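Local coordinates for takeout-like protein 1 (Epiphyas postvittana, PDB 3E8T), which binds ubiquinone-8 in a long internal tunnel and probably serves as a carrier of hydrophobic ligands in this insect, at residues L10-L24 with L66-L78. Sequence-based numbering, arbitrary orientation.
Sequences LEDSACMTSAFQQAL and LKGAVIDNVKWDL. With UQ8 (Ubiquinone-8), chain B.
Helix 13-24 runs across strand 70-77 at 123° between their N-to-C directions, the axes 6.6 Å apart at closest approach, so that T17 meets V74 and Q21 meets I71. Q21 pairs with the backbone at the start of the strand through its whole amide: OE1 accepts from I71 N, while NE2 gives a nearly straight bond (176°) to A69 O just ahead of it, 3.0 Å away and lying in the amide plane, which fixes the rotation of the group. One turn back, T17 OG1 accepts from V74 N at 3.0 Å and donates to S13 O, and S13 OG reaches V74 O at 2.8 Å. On the inner side V74 CG2 lies over one face of the F20 ring, 3.6 Å from F20 CD2, with UQ8 C10 against the opposite face. The W76 indole, swung out with CG anti to the backbone N (chi1 -170°), turns one face to L10, whose CD2 sits over the six-membered ring, while UQ8 O2 lies in plane at the indole edge. Cutting W76 back to an alanine would probably rob L10 of that ring face and open a gap beside the quinone. Helix and strand thus wall the quinone end of the tunnel in the JHBP-family fold, a curled antiparallel sheet wrapping a long helix.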
loop_
_atom_site.group_PDB
_atom_site.type_symbol
_atom_site.label_atom_id
_atom_site.label_comp_id
_atom_site.label_asym_id
_atom_site.label_seq_id
_atom_site.Cartn_x
_atom_site.Cartn_y
_atom_site.Cartn_z
ATOM N N LEU A 10 4.085 23.823 -7.157
ATOM C CA LEU A 10 4.364 22.586 -6.375
ATOM C C LEU A 10 4.226 22.808 -4.868
ATOM O O LEU A 10 3.793 21.896 -4.137
ATOM C CB LEU A 10 5.728 21.986 -6.741
ATOM C CG LEU A 10 5.780 21.297 -8.123
ATOM C CD1 LEU A 10 7.179 20.882 -8.503
ATOM C CD2 LEU A 10 4.825 20.083 -8.211
ATOM N N GLU A 11 4.522 24.013 -4.381
ATOM C CA GLU A 11 4.389 24.224 -2.939
ATOM C C GLU A 11 3.017 24.718 -2.480
ATOM O O GLU A 11 2.835 25.032 -1.308
ATOM C CB GLU A 11 5.504 25.094 -2.418
ATOM C CG GLU A 11 6.868 24.451 -2.691
ATOM C CD GLU A 11 7.966 25.069 -1.890
ATOM O OE1 GLU A 11 7.944 26.306 -1.736
ATOM O OE2 GLU A 11 8.877 24.325 -1.438
ATOM N N ASP A 12 2.045 24.757 -3.383
ATOM C CA ASP A 12 0.675 25.027 -2.994
ATOM C C ASP A 12 0.053 23.691 -2.562
ATOM O O ASP A 12 -0.427 22.917 -3.385
ATOM C CB ASP A 12 -0.027 25.675 -4.186
ATOM C CG ASP A 12 -1.506 25.899 -4.003
ATOM O OD1 ASP A 12 -2.091 25.566 -2.934
ATOM O OD2 ASP A 12 -2.086 26.450 -4.968
ATOM N N SER A 13 0.098 23.432 -1.266
ATOM C CA SER A 13 -0.337 22.121 -0.740
ATOM C C SER A 13 -1.809 21.857 -0.975
ATOM O O SER A 13 -2.201 20.744 -1.286
ATOM C CB SER A 13 0.077 22.018 0.710
ATOM O OG SER A 13 -0.544 20.989 1.420
ATOM N N ALA A 14 -2.649 22.886 -0.898
ATOM C CA ALA A 14 -4.074 22.655 -1.139
ATOM C C ALA A 14 -4.310 22.182 -2.584
ATOM O O ALA A 14 -5.086 21.258 -2.831
ATOM C CB ALA A 14 -4.882 23.931 -0.836
ATOM N N CYS A 15 -3.644 22.829 -3.539
ATOM C CA CYS A 15 -3.746 22.426 -4.933
ATOM C C CYS A 15 -3.179 21.040 -5.143
ATOM O O CYS A 15 -3.761 20.276 -5.888
ATOM C CB CYS A 15 -2.985 23.429 -5.859
ATOM S SG CYS A 15 -3.015 23.028 -7.629
ATOM N N MET A 16 -2.010 20.798 -4.581
ATOM C CA MET A 16 -1.395 19.503 -4.787
ATOM C C MET A 16 -2.210 18.354 -4.217
ATOM O O MET A 16 -2.264 17.268 -4.794
ATOM C CB MET A 16 -0.003 19.479 -4.207
ATOM C CG MET A 16 0.968 20.312 -5.008
ATOM S SD MET A 16 1.278 19.612 -6.602
ATOM C CE MET A 16 2.503 18.431 -6.164
ATOM N N THR A 17 -2.830 18.619 -3.082
ATOM C CA THR A 17 -3.704 17.647 -2.467
ATOM C C THR A 17 -4.863 17.302 -3.403
ATOM O O THR A 17 -5.143 16.124 -3.667
ATOM C CB THR A 17 -4.207 18.146 -1.095
ATOM O OG1 THR A 17 -3.082 18.389 -0.229
ATOM C CG2 THR A 17 -5.146 17.122 -0.443
ATOM N N SER A 18 -5.534 18.337 -3.943
ATOM C CA SER A 18 -6.618 18.097 -4.882
ATOM C C SER A 18 -6.116 17.430 -6.176
ATOM O O SER A 18 -6.811 16.609 -6.751
ATOM C CB SER A 18 -7.361 19.405 -5.183
ATOM O OG SER A 18 -8.349 19.216 -6.205
ATOM N N ALA A 19 -4.954 17.831 -6.665
ATOM C CA ALA A 19 -4.424 17.290 -7.929
ATOM C C ALA A 19 -4.154 15.798 -7.758
ATOM O O ALA A 19 -4.477 15.011 -8.621
ATOM C CB ALA A 19 -3.199 18.005 -8.365
ATOM N N PHE A 20 -3.569 15.415 -6.625
ATOM C CA PHE A 20 -3.288 13.994 -6.375
ATOM C C PHE A 20 -4.632 13.271 -6.272
ATOM O O PHE A 20 -4.805 12.159 -6.829
ATOM C CB PHE A 20 -2.499 13.809 -5.075
ATOM C CG PHE A 20 -0.988 13.890 -5.213
ATOM C CD1 PHE A 20 -0.362 14.874 -5.958
ATOM C CD2 PHE A 20 -0.174 12.935 -4.583
ATOM C CE1 PHE A 20 1.003 14.942 -6.071
ATOM C CE2 PHE A 20 1.215 13.017 -4.691
ATOM C CZ PHE A 20 1.802 14.012 -5.435
ATOM N N GLN A 21 -5.570 13.856 -5.548
ATOM C CA GLN A 21 -6.882 13.247 -5.392
ATOM C C GLN A 21 -7.585 12.990 -6.732
ATOM O O GLN A 21 -8.163 11.937 -6.941
ATOM C CB GLN A 21 -7.776 14.092 -4.500
ATOM C CG GLN A 21 -9.126 13.471 -4.173
ATOM C CD GLN A 21 -8.951 12.282 -3.255
ATOM O OE1 GLN A 21 -8.822 12.479 -2.061
ATOM N NE2 GLN A 21 -9.001 11.067 -3.797
ATOM N N GLN A 22 -7.573 13.963 -7.643
ATOM C CA GLN A 22 -8.334 13.822 -8.888
ATOM C C GLN A 22 -7.665 12.899 -9.875
ATOM O O GLN A 22 -8.349 12.295 -10.705
ATOM C CB GLN A 22 -8.584 15.174 -9.537
ATOM C CG GLN A 22 -9.482 16.044 -8.731
ATOM C CD GLN A 22 -10.820 15.404 -8.464
ATOM O OE1 GLN A 22 -11.137 15.023 -7.322
ATOM N NE2 GLN A 22 -11.605 15.244 -9.522
ATOM N N ALA A 23 -6.348 12.808 -9.803
ATOM C CA ALA A 23 -5.608 11.872 -10.676
ATOM C C ALA A 23 -5.571 10.436 -10.202
ATOM O O ALA A 23 -5.422 9.518 -11.015
ATOM C CB ALA A 23 -4.205 12.340 -10.806
ATOM N N LEU A 24 -5.605 10.255 -8.893
ATOM C CA LEU A 24 -5.432 8.930 -8.321
ATOM C C LEU A 24 -6.266 7.845 -8.997
ATOM O O LEU A 24 -5.700 6.787 -9.310
ATOM C CB LEU A 24 -5.737 8.988 -6.814
ATOM C CG LEU A 24 -5.775 7.621 -6.076
ATOM C CD1 LEU A 24 -4.385 7.190 -6.033
ATOM C CD2 LEU A 24 -6.372 7.818 -4.657
ATOM N N LEU A 66 -7.356 1.004 -3.296
ATOM C CA LEU A 66 -6.596 2.241 -3.539
ATOM C C LEU A 66 -7.384 3.266 -4.368
ATOM O O LEU A 66 -7.181 4.447 -4.202
ATOM C CB LEU A 66 -5.237 1.958 -4.176
ATOM C CG LEU A 66 -4.165 3.044 -4.137
ATOM C CD1 LEU A 66 -3.876 3.509 -2.705
ATOM C CD2 LEU A 66 -2.875 2.496 -4.772
ATOM N N LYS A 67 -8.275 2.818 -5.248
ATOM C CA LYS A 67 -9.078 3.732 -6.090
ATOM C C LYS A 67 -9.861 4.700 -5.227
ATOM O O LYS A 67 -10.186 5.811 -5.662
ATOM C CB LYS A 67 -10.070 2.938 -6.962
ATOM C CG LYS A 67 -10.902 3.772 -7.910
ATOM C CD LYS A 67 -11.592 2.918 -8.975
ATOM C CE LYS A 67 -12.743 2.066 -8.455
ATOM N NZ LYS A 67 -13.438 1.333 -9.589
ATOM N N GLY A 68 -10.253 4.238 -4.042
ATOM C CA GLY A 68 -11.110 4.971 -3.117
ATOM C C GLY A 68 -10.388 5.743 -2.047
ATOM O O GLY A 68 -11.016 6.286 -1.131
ATOM N N ALA A 69 -9.067 5.807 -2.157
ATOM C CA ALA A 69 -8.291 6.495 -1.151
ATOM C C ALA A 69 -8.598 7.988 -1.119
ATOM O O ALA A 69 -8.864 8.586 -2.160
ATOM C CB ALA A 69 -6.825 6.288 -1.337
ATOM N N VAL A 70 -8.560 8.544 0.088
ATOM C CA VAL A 70 -8.761 9.974 0.331
ATOM C C VAL A 70 -7.402 10.555 0.653
ATOM O O VAL A 70 -6.728 10.113 1.589
ATOM C CB VAL A 70 -9.741 10.212 1.444
ATOM C CG1 VAL A 70 -9.881 11.687 1.715
ATOM C CG2 VAL A 70 -11.103 9.615 1.055
ATOM N N ILE A 71 -6.964 11.545 -0.129
ATOM C CA ILE A 71 -5.718 12.224 0.088
ATOM C C ILE A 71 -5.938 13.321 1.109
ATOM O O ILE A 71 -6.688 14.261 0.868
ATOM C CB ILE A 71 -5.114 12.825 -1.193
ATOM C CG1 ILE A 71 -5.062 11.814 -2.326
ATOM C CG2 ILE A 71 -3.744 13.413 -0.913
ATOM C CD1 ILE A 71 -4.211 10.609 -2.054
ATOM N N ASP A 72 -5.269 13.237 2.245
ATOM C CA ASP A 72 -5.413 14.198 3.314
ATOM C C ASP A 72 -4.522 15.396 3.121
ATOM O O ASP A 72 -4.950 16.529 3.402
ATOM C CB ASP A 72 -5.197 13.532 4.675
ATOM C CG ASP A 72 -6.197 12.439 4.932
ATOM O OD1 ASP A 72 -7.420 12.739 4.931
ATOM O OD2 ASP A 72 -5.796 11.254 5.102
ATOM N N ASN A 73 -3.304 15.179 2.654
ATOM C CA ASN A 73 -2.356 16.235 2.442
ATOM C C ASN A 73 -1.210 15.812 1.550
ATOM O O ASN A 73 -0.763 14.691 1.647
ATOM C CB ASN A 73 -1.765 16.730 3.772
ATOM C CG ASN A 73 -1.118 18.120 3.629
ATOM O OD1 ASN A 73 -1.788 19.071 3.235
ATOM N ND2 ASN A 73 0.172 18.215 3.892
ATOM N N VAL A 74 -0.727 16.747 0.738
ATOM C CA VAL A 74 0.489 16.618 -0.037
ATOM C C VAL A 74 1.344 17.840 0.250
ATOM O O VAL A 74 0.850 18.972 0.081
ATOM C CB VAL A 74 0.261 16.496 -1.540
ATOM C CG1 VAL A 74 1.594 16.435 -2.256
ATOM C CG2 VAL A 74 -0.649 15.279 -1.869
ATOM N N LYS A 75 2.562 17.636 0.756
ATOM C CA LYS A 75 3.512 18.728 1.020
ATOM C C LYS A 75 4.777 18.415 0.263
ATOM O O LYS A 75 5.492 17.427 0.535
ATOM C CB LYS A 75 3.850 18.845 2.488
ATOM C CG LYS A 75 4.862 19.974 2.827
ATOM C CD LYS A 75 5.091 20.126 4.346
ATOM C CE LYS A 75 6.319 21.002 4.710
ATOM N NZ LYS A 75 7.258 21.289 3.573
ATOM N N TRP A 76 5.002 19.203 -0.767
ATOM C CA TRP A 76 6.116 19.061 -1.626
ATOM C C TRP A 76 7.120 20.095 -1.138
ATOM O O TRP A 76 6.818 21.286 -1.159
ATOM C CB TRP A 76 5.596 19.256 -3.071
ATOM C CG TRP A 76 6.543 18.932 -4.083
ATOM C CD1 TRP A 76 7.818 19.437 -4.217
ATOM C CD2 TRP A 76 6.349 18.050 -5.170
ATOM N NE1 TRP A 76 8.409 18.897 -5.329
ATOM C CE2 TRP A 76 7.552 18.033 -5.920
ATOM C CE3 TRP A 76 5.297 17.257 -5.594
ATOM C CZ2 TRP A 76 7.707 17.276 -7.056
ATOM C CZ3 TRP A 76 5.469 16.481 -6.723
ATOM C CH2 TRP A 76 6.664 16.511 -7.453
ATOM N N ASP A 77 8.261 19.651 -0.621
ATOM C CA ASP A 77 9.291 20.520 -0.066
ATOM C C ASP A 77 10.466 20.658 -1.026
ATOM O O ASP A 77 11.316 19.777 -1.099
ATOM C CB ASP A 77 9.768 19.991 1.265
ATOM C CG ASP A 77 10.864 20.840 1.880
ATOM O OD1 ASP A 77 11.277 21.842 1.246
ATOM O OD2 ASP A 77 11.334 20.467 2.986
ATOM N N LEU A 78 10.521 21.778 -1.743
ATOM C CA LEU A 78 11.569 22.012 -2.742
ATOM C C LEU A 78 12.982 22.145 -2.150
ATOM O O LEU A 78 13.960 21.866 -2.844
ATOM C CB LEU A 78 11.190 23.246 -3.593
ATOM C CG LEU A 78 9.962 23.139 -4.536
ATOM C CD1 LEU A 78 9.500 24.553 -5.068
ATOM C CD2 LEU A 78 10.164 22.171 -5.717
HETATM C C45 UQ8 B . -2.487 -15.453 9.118
HETATM C C44 UQ8 B . -2.228 -14.642 10.390
HETATM C C46 UQ8 B . -2.730 -15.424 11.576
HETATM C C43 UQ8 B . -2.863 -13.265 10.359
HETATM C C42 UQ8 B . -2.611 -12.560 9.017
HETATM C C41 UQ8 B . -1.141 -12.176 8.919
HETATM C C39 UQ8 B . -1.004 -10.770 8.373
HETATM C C40 UQ8 B . -0.182 -10.478 7.119
HETATM C C38 UQ8 B . -1.568 -9.725 9.054
HETATM C C37 UQ8 B . -1.514 -8.399 8.648
HETATM C C36 UQ8 B . -2.529 -7.664 9.524
HETATM C C34 UQ8 B . -2.744 -6.222 9.105
HETATM C C35 UQ8 B . -3.795 -5.572 9.736
HETATM C C33 UQ8 B . -1.980 -5.641 8.096
HETATM C C32 UQ8 B . -2.023 -4.334 7.619
HETATM C C31 UQ8 B . -1.513 -4.342 6.154
HETATM C C29 UQ8 B . -1.351 -2.950 5.562
HETATM C C30 UQ8 B . -0.686 -1.811 6.399
HETATM C C28 UQ8 B . -1.802 -2.691 4.271
HETATM C C27 UQ8 B . -1.716 -1.467 3.621
HETATM C C26 UQ8 B . -1.579 -1.639 2.101
HETATM C C24 UQ8 B . -1.729 -0.292 1.386
HETATM C C25 UQ8 B . -3.089 0.428 1.351
HETATM C C23 UQ8 B . -0.633 0.278 0.777
HETATM C C22 UQ8 B . -0.587 1.487 0.077
HETATM C C21 UQ8 B . 0.849 1.846 -0.303
HETATM C C19 UQ8 B . 1.062 3.291 -0.754
HETATM C C20 UQ8 B . 2.539 3.631 -0.950
HETATM C C18 UQ8 B . 0.198 3.687 -1.960
HETATM C C17 UQ8 B . 0.519 5.110 -2.438
HETATM C C16 UQ8 B . -0.603 5.722 -3.294
HETATM C C14 UQ8 B . -0.054 6.943 -4.024
HETATM C C15 UQ8 B . 0.917 7.881 -3.284
HETATM C C13 UQ8 B . -0.389 7.206 -5.351
HETATM C C12 UQ8 B . 0.110 8.300 -6.053
HETATM C C11 UQ8 B . -0.828 8.794 -7.174
HETATM C C9 UQ8 B . -0.584 10.280 -7.498
HETATM C C10 UQ8 B . 0.775 10.779 -6.979
HETATM C C8 UQ8 B . -0.709 10.481 -9.005
HETATM C C7 UQ8 B . 0.630 10.791 -9.680
HETATM C C6 UQ8 B . 1.030 12.284 -9.592
HETATM C C1 UQ8 B . 2.349 12.621 -9.265
HETATM C C1M UQ8 B . 3.256 11.590 -9.024
HETATM C C2 UQ8 B . 2.767 13.955 -9.169
HETATM O O2 UQ8 B . 3.931 14.250 -8.884
HETATM C C3 UQ8 B . 1.865 14.980 -9.409
HETATM O O3 UQ8 B . 2.274 16.277 -9.316
HETATM C C3M UQ8 B . 2.850 16.698 -10.551
HETATM C C4 UQ8 B . 0.547 14.678 -9.729
HETATM O O4 UQ8 B . -0.327 15.703 -9.962
HETATM C C4M UQ8 B . -0.330 16.626 -8.863
HETATM C C5 UQ8 B . 0.133 13.342 -9.818
HETATM O O5 UQ8 B . -1.041 13.105 -10.116
HETATM O O HOH W 1 3.015 21.213 -1.520
HETATM O O HOH W 2 1.360 20.961 4.027
HETATM O O HOH W 3 -8.718 14.831 -0.813
#